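Local coordinates for protein alkaline serine protease AL20 (Nesterenkonia abyssinica, PDB 3CP7) that probably cleaves peptide bonds as a secreted, thermostable alkaline serine protease with a chymotrypsin-like fold, at residues Q123-Y128 with S156-P161; T149-G154 with V197-Y202. One frame throughout, in Å; residues are numbered along the deposited sequence.

Contact 1 of 2, residues Q123-Y128 with S156-P161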
loop_
_atom_site.group_PDB
_atom_site.type_symbol
_atom_site.label_atom_id
_atom_site.label_comp_id
_atom_site.label_asym_id
_atom_site.label_seq_id
_atom_site.Cartn_x
_atom_site.Cartn_y
_atom_site.Cartn_z
ATOM N N GLN A 123 11.016 20.892 -14.899
ATOM C CA GLN A 123 10.178 21.026 -16.087
ATOM C C GLN A 123 9.064 22.055 -15.889
ATOM O O GLN A 123 8.781 22.472 -14.766
ATOM C CB GLN A 123 9.556 19.678 -16.448
ATOM C CG GLN A 123 10.556 18.572 -16.757
ATOM C CD GLN A 123 11.087 18.654 -18.161
ATOM O OE1 GLN A 123 10.656 17.907 -19.044
ATOM N NE2 GLN A 123 12.008 19.579 -18.390
ATOM N N TYR A 124 8.432 22.444 -16.993
ATOM C CA TYR A 124 7.287 23.335 -16.979
ATOM C C TYR A 124 6.002 22.515 -16.813
ATOM O O TYR A 124 5.812 21.493 -17.486
ATOM C CB TYR A 124 7.233 24.136 -18.288
ATOM C CG TYR A 124 6.121 25.152 -18.352
ATOM C CD1 TYR A 124 6.299 26.445 -17.877
ATOM C CD2 TYR A 124 4.884 24.818 -18.892
ATOM C CE1 TYR A 124 5.271 27.381 -17.943
ATOM C CE2 TYR A 124 3.857 25.740 -18.954
ATOM C CZ TYR A 124 4.052 27.019 -18.481
ATOM O OH TYR A 124 3.016 27.930 -18.562
ATOM N N TYR A 125 5.126 22.991 -15.935
ATOM C CA TYR A 125 3.893 22.298 -15.598
ATOM C C TYR A 125 2.670 23.177 -15.698
ATOM O O TYR A 125 2.738 24.398 -15.512
ATOM C CB TYR A 125 3.946 21.789 -14.150
ATOM C CG TYR A 125 4.906 20.649 -13.922
ATOM C CD1 TYR A 125 6.192 20.885 -13.435
ATOM C CD2 TYR A 125 4.534 19.329 -14.206
ATOM C CE1 TYR A 125 7.081 19.839 -13.218
ATOM C CE2 TYR A 125 5.419 18.272 -13.996
ATOM C CZ TYR A 125 6.704 18.541 -13.508
ATOM O OH TYR A 125 7.598 17.530 -13.282
ATOM N N SER A 126 1.543 22.516 -15.954
ATOM C CA SER A 126 0.218 23.059 -15.752
ATOM C C SER A 126 -0.459 22.204 -14.682
ATOM O O SER A 126 -0.625 20.989 -14.867
ATOM C CB SER A 126 -0.577 22.985 -17.056
ATOM O OG SER A 126 0.058 23.757 -18.060
ATOM N N ALA A 127 -0.803 22.828 -13.558
ATOM C CA ALA A 127 -1.413 22.123 -12.420
ATOM C C ALA A 127 -2.862 22.551 -12.271
ATOM O O ALA A 127 -3.195 23.711 -12.500
ATOM C CB ALA A 127 -0.644 22.407 -11.143
ATOM N N TYR A 128 -3.724 21.615 -11.889
ATOM C CA TYR A 128 -5.166 21.848 -11.842
ATOM C C TYR A 128 -5.747 21.386 -10.526
ATOM O O TYR A 128 -5.214 20.474 -9.890
ATOM C CB TYR A 128 -5.861 21.130 -13.014
ATOM C CG TYR A 128 -5.467 21.745 -14.326
ATOM C CD1 TYR A 128 -4.295 21.360 -14.969
ATOM C CD2 TYR A 128 -6.249 22.741 -14.912
ATOM C CE1 TYR A 128 -3.899 21.952 -16.165
ATOM C CE2 TYR A 128 -5.863 23.337 -16.115
ATOM C CZ TYR A 128 -4.687 22.947 -16.718
ATOM O OH TYR A 128 -4.285 23.512 -17.903
ATOM N N SER A 156 13.116 16.109 -2.057
ATOM C CA SER A 156 12.973 15.852 -3.492
ATOM C C SER A 156 11.708 16.472 -4.102
ATOM O O SER A 156 11.491 16.378 -5.319
ATOM C CB SER A 156 13.021 14.351 -3.782
ATOM O OG SER A 156 11.928 13.705 -3.145
ATOM N N THR A 157 10.857 17.099 -3.289
ATOM C CA THR A 157 9.671 17.755 -3.872
ATOM C C THR A 157 10.081 18.952 -4.735
ATOM O O THR A 157 11.236 19.421 -4.676
ATOM C CB THR A 157 8.653 18.210 -2.812
ATOM O OG1 THR A 157 9.238 19.248 -2.020
ATOM C CG2 THR A 157 8.261 17.043 -1.923
ATOM N N GLN A 158 9.145 19.426 -5.547
ATOM C CA GLN A 158 9.362 20.611 -6.379
ATOM C C GLN A 158 8.221 21.585 -6.189
ATOM O O GLN A 158 7.101 21.180 -5.868
ATOM C CB GLN A 158 9.457 20.242 -7.857
ATOM C CG GLN A 158 10.523 19.217 -8.178
ATOM C CD GLN A 158 10.687 19.041 -9.671
ATOM O OE1 GLN A 158 11.600 19.602 -10.272
ATOM N NE2 GLN A 158 9.779 18.299 -10.287
ATOM N N GLY A 159 8.512 22.866 -6.396
ATOM C CA GLY A 159 7.513 23.905 -6.258
ATOM C C GLY A 159 7.274 24.641 -7.554
ATOM O O GLY A 159 8.189 24.811 -8.363
ATOM N N ILE A 160 6.029 25.064 -7.748
ATOM C CA ILE A 160 5.675 25.961 -8.846
ATOM C C ILE A 160 4.889 27.166 -8.332
ATOM O O ILE A 160 4.205 27.072 -7.323
ATOM C CB ILE A 160 4.839 25.245 -9.953
ATOM C CG1 ILE A 160 3.545 24.622 -9.380
ATOM C CG2 ILE A 160 5.693 24.211 -10.676
ATOM C CD1 ILE A 160 2.587 24.049 -10.430
ATOM N N PRO A 161 4.959 28.306 -9.042
ATOM C CA PRO A 161 4.106 29.427 -8.644
ATOM C C PRO A 161 2.633 29.054 -8.796
ATOM O O PRO A 161 2.221 28.578 -9.864
ATOM C CB PRO A 161 4.493 30.545 -9.624
ATOM C CG PRO A 161 5.161 29.863 -10.773
ATOM C CD PRO A 161 5.795 28.615 -10.222
HETATM O O HOH W 1 10.172 18.455 -13.369
#

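Contact 2 of 2, residues T149-G154 with V197-Y202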
loop_
_atom_site.group_PDB
_atom_site.type_symbol
_atom_site.label_atom_id
_atom_site.label_comp_id
_atom_site.label_asym_id
_atom_site.label_seq_id
_atom_site.Cartn_x
_atom_site.Cartn_y
_atom_site.Cartn_z
ATOM N N THR A 149 10.886 24.371 -9.434
ATOM C CA THR A 149 12.176 24.528 -8.771
ATOM C C THR A 149 12.255 23.612 -7.549
ATOM O O THR A 149 11.237 23.056 -7.115
ATOM C CB THR A 149 12.427 25.993 -8.346
ATOM O OG1 THR A 149 11.300 26.479 -7.610
ATOM C CG2 THR A 149 12.662 26.871 -9.576
ATOM N N ASN A 150 13.449 23.462 -6.988
ATOM C CA ASN A 150 13.686 22.566 -5.872
ATOM C C ASN A 150 13.055 23.057 -4.579
ATOM O O ASN A 150 12.978 24.261 -4.323
ATOM C CB ASN A 150 15.189 22.371 -5.667
ATOM C CG ASN A 150 15.833 21.541 -6.766
ATOM O OD1 ASN A 150 17.035 21.671 -7.016
ATOM N ND2 ASN A 150 15.059 20.694 -7.422
ATOM N N ASP A 151 12.615 22.108 -3.766
ATOM C CA ASP A 151 12.130 22.393 -2.426
ATOM C C ASP A 151 13.185 23.212 -1.671
ATOM O O ASP A 151 14.316 22.759 -1.537
ATOM C CB ASP A 151 11.904 21.066 -1.715
ATOM C CG ASP A 151 11.504 21.230 -0.269
ATOM O OD1 ASP A 151 11.036 22.333 0.092
ATOM O OD2 ASP A 151 11.645 20.249 0.492
ATOM N N PRO A 152 12.812 24.408 -1.163
ATOM C CA PRO A 152 13.791 25.182 -0.371
ATOM C C PRO A 152 14.271 24.431 0.867
ATOM O O PRO A 152 15.343 24.738 1.399
ATOM C CB PRO A 152 13.015 26.444 0.029
ATOM C CG PRO A 152 11.570 26.095 -0.122
ATOM C CD PRO A 152 11.529 25.119 -1.286
ATOM N N MET A 153 13.499 23.446 1.308
ATOM C CA MET A 153 13.871 22.630 2.452
ATOM C C MET A 153 14.823 21.499 2.093
ATOM O O MET A 153 15.311 20.790 2.978
ATOM C CB MET A 153 12.632 22.025 3.085
ATOM C CG MET A 153 11.648 23.024 3.573
ATOM S SD MET A 153 11.222 22.474 5.205
ATOM C CE MET A 153 12.687 23.075 5.935
ATOM N N GLY A 154 15.064 21.305 0.801
ATOM C CA GLY A 154 16.050 20.321 0.372
ATOM C C GLY A 154 15.539 18.915 0.132
ATOM O O GLY A 154 16.330 18.020 -0.169
ATOM N N VAL A 197 3.127 29.328 -3.617
ATOM C CA VAL A 197 3.948 28.277 -4.214
ATOM C C VAL A 197 3.351 26.931 -3.811
ATOM O O VAL A 197 3.099 26.679 -2.637
ATOM C CB VAL A 197 5.443 28.382 -3.811
ATOM C CG1 VAL A 197 6.267 27.269 -4.464
ATOM C CG2 VAL A 197 6.019 29.741 -4.219
ATOM N N MET A 198 3.091 26.087 -4.809
ATOM C CA MET A 198 2.573 24.741 -4.578
ATOM C C MET A 198 3.683 23.719 -4.769
ATOM O O MET A 198 4.397 23.746 -5.777
ATOM C CB MET A 198 1.453 24.437 -5.564
ATOM C CG MET A 198 0.885 23.016 -5.432
ATOM S SD MET A 198 -0.190 22.817 -4.004
ATOM C CE MET A 198 -1.622 23.742 -4.588
ATOM N N PHE A 199 3.819 22.809 -3.804
ATOM C CA PHE A 199 4.780 21.728 -3.912
ATOM C C PHE A 199 4.099 20.430 -4.260
ATOM O O PHE A 199 2.978 20.152 -3.819
ATOM C CB PHE A 199 5.621 21.607 -2.633
ATOM C CG PHE A 199 6.493 22.801 -2.418
ATOM C CD1 PHE A 199 6.000 23.919 -1.763
ATOM C CD2 PHE A 199 7.778 22.840 -2.949
ATOM C CE1 PHE A 199 6.792 25.066 -1.604
ATOM C CE2 PHE A 199 8.581 23.984 -2.802
ATOM C CZ PHE A 199 8.084 25.094 -2.135
ATOM N N GLY A 200 4.794 19.664 -5.086
ATOM C CA GLY A 200 4.327 18.356 -5.502
ATOM C C GLY A 200 5.469 17.376 -5.445
ATOM O O GLY A 200 6.616 17.737 -5.694
ATOM N N PRO A 201 5.170 16.115 -5.125
ATOM C CA PRO A 201 6.242 15.138 -4.969
ATOM C C PRO A 201 6.877 14.718 -6.289
ATOM O O PRO A 201 6.219 14.735 -7.342
ATOM C CB PRO A 201 5.530 13.945 -4.317
ATOM C CG PRO A 201 4.108 14.053 -4.846
ATOM C CD PRO A 201 3.839 15.534 -4.841
ATOM N N TYR A 202 8.134 14.304 -6.225
ATOM C CA TYR A 202 8.786 13.769 -7.409
ATOM C C TYR A 202 8.174 12.416 -7.775
ATOM O O TYR A 202 8.066 11.515 -6.934
ATOM C CB TYR A 202 10.305 13.652 -7.203
ATOM C CG TYR A 202 11.017 13.183 -8.446
ATOM C CD1 TYR A 202 11.451 11.864 -8.558
ATOM C CD2 TYR A 202 11.215 14.049 -9.523
ATOM C CE1 TYR A 202 12.085 11.423 -9.715
ATOM C CE2 TYR A 202 11.848 13.608 -10.684
ATOM C CZ TYR A 202 12.284 12.300 -10.760
ATOM O OH TYR A 202 12.897 11.858 -11.911
#

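Contact 1 of 2, residues Q123-Y128 with S156-P161
One water molecule joins Tyr125 to Gln158 and is gripped from three directions. It lies 2.7 Å from Tyr125 OH. It accepts a bond from Gln158 NE2 at 3.1 Å. Another comes to it from the backbone Gln123 N, at 3.0 Å. Tyr125 OH and Gln158 NE2 themselves stay 3.8 Å apart, so the water does the joining that a direct bond would otherwise do. The ring of Tyr125 and the amide of Gln158 stand almost perpendicular, their planes 89° apart. At the other end of this amide, Gln158 OE1 accepts from the backbone N of Gly122; with both ends engaged, the rotation of the group is well defined. An extended chain beyond CG carries the amide far enough from its own strand to reach the water.

The setting is the C-terminal six-stranded antiparallel sheet of a trypsin-like peptidase. Strand 142-150 runs between 124-129 and 158-161 in the sheet order, so the two strands that meet here are not neighbours. The axes of the two short segments pass 8.8 Å apart, their directions 72° from each other, as the strong curvature of such barrel-forming sheets allows, and side chains pointing into the barrel can meet across the intervening strand, as in the C-terminal barrel of chymotrypsin-like proteases.

The apolar half of the contact belongs to Ile160. Its CG1 branch sits between the backbone N and the carbonyl carbon (chi1 57°), and from there CD1 extends to Ala127 CB at 3.7 Å. The second branch approaches the Tyr125 ring obliquely, with Ile160 CG2 4.4 Å from Tyr125 CD1. Trp173 of strand 172-175 touches Ala127 and Ile160 and meets the Tyr125 ring at a steep tilt, extending this buried apolar cluster beyond the two strands.

Contact 2 of 2, residues T149-G154 with V197-Y202
A type I beta turn from Asp151 to Gly154, at the end of strand 142-150, packs against strand 197-200 of the same antiparallel sheet, whose Phe199 also bonds through its backbone to strand 183-191, consistent with closure of the barrel. Phe199 alone reaches across from its strand. Phe199 CE2 and CZ each lie 3.5 Å from Pro152 CD, the proline meeting the ring obliquely from the opposite direction. Asp151 adds its backbone, with CA 3.9 Å from Phe199 CE2, while its OD1 stands 4.1 Å from the same carbon.

The turn is fastened from within by two bonds. Gly154 N donates to Asp151 O at 2.9 Å, and Met153 N donates to Asp151 OD1 at 3.0 Å and 163°, which makes an Asx turn. This second donor approaches from above the carboxylate plane. With CG anti to the backbone N (chi1 175°), the Asp151 side chain brings OD1 to Met153 N, and it also takes bonds from beyond the turn: OD1 pairs with Tyr191 OH and OD2 with Ser155 OG. Around Phe199, Tyr191 packs edge-to-face and Tyr189 meets the ring with nearly parallel planes.

Contact between the segments is therefore apolar at the proline and phenylalanine, whereas the buried carboxylate beside them has both oxygens hydrogen-bonded, which probably offsets much of the cost of burying its charge.

How the contacts relate
Read from the N terminus, the chain enters strand 124-129, returns along 142-150, turns and continues into 158-161; contact 1 closes this first loop between residues 123-128 and 156-161. Contact 2 begins inside that loop, at 149-154, and closes only at 197-202, so the two loops cross. Strand 158-161 lies between the partners of contact 2 in the sheet, just as 142-150 lies between those of contact 1. Backbone pairing joins the two contacts: Gly159 N to Thr149 O at 2.8 Å and, on the next strand, Gln158 O to Gly200 N at 2.9 Å, both probable hydrogen bonds. Together they tie strands 124-129, 142-150, 158-161 and 197-200, consecutive in the order of the C-terminal sheet.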